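Local coordinates for protein proteophosphoglycan (Silicibacter pomeroyi DSS-3, PDB 2RE3) that is of unknown function but may take part in signal transduction, and has a fold built of repeated structural motifs, at residues V101-T113 with L166-G180. Sequence-based numbering, arbitrary orientation. Where two conformers were deposited one is given.
Sequences VEVAGQGRKQVLT and LGEIEDGWFGLWSSG
R108 keeps CG anti to its carbonyl carbon (chi1 -72°) and then runs extended to NE, a shape that carries its side chain across W177 to E170, whose own chain bends at chi2 to present its carboxylate to R108 and W177. The pair illustrates how the loop of one beta-hairpin can be tied to the strands of another: the connection between strands 96-104 and 111-116 of a six-stranded mixed sheet meets a second hairpin, closed by a type I' turn, from the three-stranded antiparallel sheet of the DUF1285 C-terminal region. Axes of strands 111-113 and 173-178 lie 95° apart, so side chains and single backbone groups, rather than continuous strand pairing, make the join.

R108 approaches E170 side-on with two nitrogens. NE donates to OE2 of E170 at 2.8 Å and NH2 to the syn lone pair of OE1 at 2.9 Å. W177 NE1, close to its ring plane, adds a bond to the anti side of E170 OE2 at 3.0 Å, both donors to OE2 coming from the same face of the carboxylate, tilted out of its plane, while R108 CG lies over the indole's five-membered ring in a CH-pi contact. A glutamine in place of E170 would probably lose the charge pairing with R108 and, depending on how its amide turned, leave the arginine NH2, or both its NE and the indole N-H, without an acceptor.

Deeper in, Q110 bridges two points of 166-180: NE2 gives one hydrogen to W177 O and the other to L166 O, which fixes the rotation of the amide. A water links Q110 OE1 to L166 O as well. Beneath, L112 CD1 packs on L176 CD1 at 4.0 Å, against L163 of helix 157-164. S178 OG, itself bonded to A124 O, accepts the backbone N-H of L112 at 2.9 Å, nearly straight at 167°.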
loop_
_atom_site.group_PDB
_atom_site.type_symbol
_atom_site.label_atom_id
_atom_site.label_comp_id
_atom_site.label_asym_id
_atom_site.label_seq_id
_atom_site.Cartn_x
_atom_site.Cartn_y
_atom_site.Cartn_z
ATOM N N VAL A 101 5.610 -1.162 11.802
ATOM C CA VAL A 101 6.239 0.147 11.752
ATOM C C VAL A 101 7.345 0.126 12.784
ATOM O O VAL A 101 7.178 -0.430 13.869
ATOM C CB VAL A 101 5.255 1.316 12.025
ATOM C CG1 VAL A 101 4.515 1.121 13.344
ATOM C CG2 VAL A 101 6.001 2.647 12.030
ATOM N N GLU A 102 8.462 0.750 12.417
ATOM C CA GLU A 102 9.675 0.830 13.219
ATOM C C GLU A 102 9.997 2.326 13.410
ATOM O O GLU A 102 9.957 3.086 12.427
ATOM C CB GLU A 102 10.800 0.121 12.447
ATOM C CG GLU A 102 12.203 0.264 13.025
ATOM C CD GLU A 102 13.252 0.637 11.974
ATOM O OE1 GLU A 102 13.574 -0.217 11.103
ATOM O OE2 GLU A 102 13.758 1.782 12.049
ATOM N N VAL A 103 10.292 2.762 14.640
ATOM C CA VAL A 103 10.703 4.165 14.861
ATOM C C VAL A 103 12.200 4.264 15.083
ATOM O O VAL A 103 12.800 3.399 15.704
ATOM C CB VAL A 103 10.146 4.821 16.139
ATOM C CG1 VAL A 103 9.627 6.214 15.792
ATOM C CG2 VAL A 103 9.105 3.977 16.832
ATOM N N ALA A 104 12.800 5.345 14.616
ATOM C CA ALA A 104 14.169 5.652 15.001
ATOM C C ALA A 104 14.175 7.114 15.326
ATOM O O ALA A 104 13.346 7.868 14.822
ATOM C CB ALA A 104 15.137 5.342 13.880
ATOM N N GLY A 105 15.097 7.507 16.186
ATOM C CA GLY A 105 15.201 8.877 16.602
ATOM C C GLY A 105 14.041 9.338 17.452
ATOM O O GLY A 105 13.174 8.563 17.843
ATOM N N GLN A 106 14.004 10.641 17.681
ATOM C CA GLN A 106 13.275 11.211 18.788
ATOM C C GLN A 106 12.506 12.452 18.352
ATOM O O GLN A 106 12.999 13.223 17.528
ATOM C CB GLN A 106 14.298 11.585 19.853
ATOM C CG GLN A 106 13.721 11.902 21.217
ATOM C CD GLN A 106 13.107 10.681 21.906
ATOM O OE1 GLN A 106 13.261 9.527 21.460
ATOM N NE2 GLN A 106 12.409 10.937 23.013
ATOM N N GLY A 107 11.307 12.630 18.917
ATOM C CA GLY A 107 10.513 13.835 18.756
ATOM C C GLY A 107 10.261 14.237 17.308
ATOM O O GLY A 107 9.656 13.489 16.533
ATOM N N ARG A 108 10.713 15.433 16.948
ATOM C CA ARG A 108 10.505 15.976 15.609
ATOM C C ARG A 108 11.542 15.477 14.623
ATOM O O ARG A 108 11.351 15.615 13.433
ATOM C CB ARG A 108 10.448 17.510 15.637
ATOM C CG ARG A 108 9.152 18.024 16.269
ATOM C CD ARG A 108 9.265 19.465 16.638
ATOM N NE ARG A 108 8.002 20.146 16.916
ATOM C CZ ARG A 108 7.916 21.226 17.708
ATOM N NH1 ARG A 108 9.004 21.714 18.309
ATOM N NH2 ARG A 108 6.743 21.828 17.925
ATOM N N LYS A 109 12.598 14.847 15.118
ATOM C CA LYS A 109 13.621 14.251 14.265
ATOM C C LYS A 109 13.313 12.772 13.946
ATOM O O LYS A 109 14.091 12.115 13.246
ATOM C CB LYS A 109 15.017 14.421 14.921
ATOM C CG LYS A 109 15.543 15.888 14.951
ATOM C CD LYS A 109 16.569 16.147 16.068
ATOM N N GLN A 110 12.169 12.254 14.408
ATOM C CA GLN A 110 11.893 10.791 14.324
ATOM C C GLN A 110 11.664 10.319 12.884
ATOM O O GLN A 110 11.223 11.082 12.050
ATOM C CB GLN A 110 10.733 10.368 15.246
ATOM C CG GLN A 110 9.416 10.086 14.572
ATOM C CD GLN A 110 8.215 9.909 15.535
ATOM O OE1 GLN A 110 8.335 9.377 16.651
ATOM N NE2 GLN A 110 7.044 10.340 15.076
ATOM N N VAL A 111 12.012 9.069 12.607
ATOM C CA VAL A 111 11.805 8.455 11.297
ATOM C C VAL A 111 10.993 7.154 11.448
ATOM O O VAL A 111 11.293 6.280 12.276
ATOM C CB VAL A 111 13.159 8.151 10.582
ATOM C CG1 VAL A 111 12.908 7.583 9.178
ATOM C CG2 VAL A 111 14.019 9.405 10.508
ATOM N N LEU A 112 9.953 7.044 10.647
ATOM C CA LEU A 112 9.053 5.891 10.695
ATOM C C LEU A 112 9.272 5.035 9.451
ATOM O O LEU A 112 9.036 5.492 8.333
ATOM C CB LEU A 112 7.580 6.339 10.777
ATOM C CG LEU A 112 7.141 7.249 11.929
ATOM C CD1 LEU A 112 5.652 7.673 11.784
ATOM C CD2 LEU A 112 7.349 6.553 13.235
ATOM N N THR A 113 9.743 3.802 9.650
ATOM C CA THR A 113 9.895 2.837 8.563
ATOM C C THR A 113 8.816 1.747 8.643
ATOM O O THR A 113 8.695 1.010 9.633
ATOM C CB THR A 113 11.289 2.243 8.533
ATOM O OG1 THR A 113 12.213 3.298 8.287
ATOM C CG2 THR A 113 11.415 1.205 7.409
ATOM N N LEU A 166 3.137 7.708 19.140
ATOM C CA LEU A 166 4.296 8.415 18.618
ATOM C C LEU A 166 3.853 9.679 17.923
ATOM O O LEU A 166 4.627 10.311 17.214
ATOM C CB LEU A 166 5.091 7.513 17.660
ATOM C CG LEU A 166 5.761 6.320 18.372
ATOM C CD1 LEU A 166 6.402 5.367 17.380
ATOM C CD2 LEU A 166 6.785 6.803 19.381
ATOM N N GLY A 167 2.607 10.071 18.172
ATOM C CA GLY A 167 2.033 11.251 17.540
ATOM C C GLY A 167 2.371 12.539 18.245
ATOM O O GLY A 167 2.928 12.551 19.330
ATOM N N GLU A 168 2.032 13.638 17.601
ATOM C CA GLU A 168 2.420 14.960 18.078
ATOM C C GLU A 168 1.383 15.950 17.582
ATOM O O GLU A 168 0.664 15.658 16.605
ATOM C CB GLU A 168 3.808 15.330 17.538
ATOM C CG GLU A 168 4.390 16.628 18.094
ATOM C CD GLU A 168 4.451 16.593 19.612
ATOM O OE1 GLU A 168 5.408 16.030 20.167
ATOM O OE2 GLU A 168 3.517 17.098 20.255
ATOM N N ILE A 169 1.310 17.104 18.253
ATOM C CA ILE A 169 0.434 18.211 17.853
ATOM C C ILE A 169 1.242 19.387 17.308
ATOM O O ILE A 169 2.189 19.875 17.954
ATOM C CB ILE A 169 -0.440 18.677 19.032
ATOM C CG1 ILE A 169 -1.533 17.643 19.286
ATOM C CG2 ILE A 169 -1.044 20.078 18.786
ATOM C CD1 ILE A 169 -2.157 17.769 20.639
ATOM N N GLU A 170 0.867 19.823 16.106
ATOM C CA GLU A 170 1.404 21.039 15.489
ATOM C C GLU A 170 0.261 21.790 14.841
ATOM O O GLU A 170 -0.469 21.224 14.028
ATOM C CB GLU A 170 2.445 20.706 14.421
ATOM C CG GLU A 170 3.542 19.751 14.854
ATOM C CD GLU A 170 4.507 20.338 15.870
ATOM O OE1 GLU A 170 4.448 21.565 16.113
ATOM O OE2 GLU A 170 5.320 19.559 16.424
ATOM N N ASP A 171 0.107 23.056 15.239
ATOM C CA ASP A 171 -0.827 24.017 14.637
ATOM C C ASP A 171 -2.195 23.439 14.392
ATOM O O ASP A 171 -2.717 23.545 13.304
ATOM C CB ASP A 171 -0.217 24.606 13.355
ATOM C CG ASP A 171 1.192 25.164 13.604
ATOM O OD1 ASP A 171 1.373 25.868 14.625
ATOM O OD2 ASP A 171 2.118 24.869 12.825
ATOM N N GLY A 172 -2.761 22.816 15.422
ATOM C CA GLY A 172 -4.172 22.437 15.439
ATOM C C GLY A 172 -4.458 21.003 15.086
ATOM O O GLY A 172 -5.606 20.552 15.187
ATOM N N TRP A 173 -3.416 20.281 14.670
ATOM C CA TRP A 173 -3.577 18.945 14.120
ATOM C C TRP A 173 -2.753 17.959 14.914
ATOM O O TRP A 173 -1.608 18.246 15.261
ATOM C CB TRP A 173 -3.121 18.894 12.641
ATOM C CG TRP A 173 -3.992 19.680 11.713
ATOM C CD1 TRP A 173 -3.867 21.001 11.404
ATOM C CD2 TRP A 173 -5.152 19.208 11.014
ATOM N NE1 TRP A 173 -4.873 21.379 10.557
ATOM C CE2 TRP A 173 -5.680 20.301 10.302
ATOM C CE3 TRP A 173 -5.811 17.977 10.947
ATOM C CZ2 TRP A 173 -6.836 20.196 9.503
ATOM C CZ3 TRP A 173 -6.953 17.858 10.146
ATOM C CH2 TRP A 173 -7.451 18.966 9.429
ATOM N N PHE A 174 -3.340 16.787 15.166
ATOM C CA PHE A 174 -2.616 15.645 15.678
ATOM C C PHE A 174 -2.063 14.867 14.509
ATOM O O PHE A 174 -2.765 14.621 13.557
ATOM C CB PHE A 174 -3.541 14.756 16.493
ATOM C CG PHE A 174 -2.895 13.500 16.948
ATOM C CD1 PHE A 174 -2.184 13.467 18.136
ATOM C CD2 PHE A 174 -2.962 12.358 16.167
ATOM C CE1 PHE A 174 -1.545 12.320 18.544
ATOM C CE2 PHE A 174 -2.350 11.200 16.570
ATOM C CZ PHE A 174 -1.635 11.177 17.780
ATOM N N GLY A 175 -0.807 14.469 14.574
ATOM C CA GLY A 175 -0.204 13.737 13.455
ATOM C C GLY A 175 1.154 13.145 13.759
ATOM O O GLY A 175 1.539 12.979 14.939
ATOM N N LEU A 176 1.898 12.846 12.696
ATOM C CA LEU A 176 3.170 12.105 12.807
ATOM C C LEU A 176 4.315 12.850 12.139
ATOM O O LEU A 176 4.173 13.318 11.022
ATOM C CB LEU A 176 3.016 10.691 12.220
ATOM C CG LEU A 176 2.077 9.782 13.039
ATOM C CD1 LEU A 176 1.756 8.551 12.276
ATOM C CD2 LEU A 176 2.699 9.434 14.354
ATOM N N TRP A 177 5.412 13.024 12.878
ATOM C CA TRP A 177 6.660 13.488 12.316
ATOM C C TRP A 177 7.399 12.293 11.777
ATOM O O TRP A 177 7.560 11.315 12.490
ATOM C CB TRP A 177 7.525 14.139 13.382
ATOM C CG TRP A 177 7.115 15.538 13.710
ATOM C CD1 TRP A 177 6.322 15.935 14.742
ATOM C CD2 TRP A 177 7.466 16.716 12.994
ATOM N NE1 TRP A 177 6.155 17.289 14.717
ATOM C CE2 TRP A 177 6.843 17.801 13.649
ATOM C CE3 TRP A 177 8.252 16.966 11.862
ATOM C CZ2 TRP A 177 6.996 19.132 13.227
ATOM C CZ3 TRP A 177 8.410 18.296 11.436
ATOM C CH2 TRP A 177 7.781 19.359 12.122
ATOM N N SER A 178 7.821 12.344 10.517
ATOM C CA SER A 178 8.792 11.373 10.003
ATOM C C SER A 178 9.746 12.046 9.050
ATOM O O SER A 178 9.322 12.842 8.229
ATOM C CB SER A 178 8.098 10.214 9.301
ATOM O OG SER A 178 9.041 9.220 8.930
ATOM N N SER A 179 11.031 11.732 9.156
ATOM C CA SER A 179 12.050 12.239 8.203
ATOM C C SER A 179 12.031 13.751 8.068
ATOM O O SER A 179 12.243 14.255 6.977
ATOM C CB SER A 179 11.881 11.649 6.786
ATOM O OG SER A 179 11.931 10.241 6.784
ATOM N N GLY A 180 11.737 14.474 9.146
ATOM C CA GLY A 180 11.688 15.940 9.084
ATOM C C GLY A 180 10.425 16.590 8.547
ATOM O O GLY A 180 10.384 17.811 8.426
HETATM O O HOH W 1 10.759 13.525 11.689
HETATM O O HOH W 2 7.395 10.940 18.763
#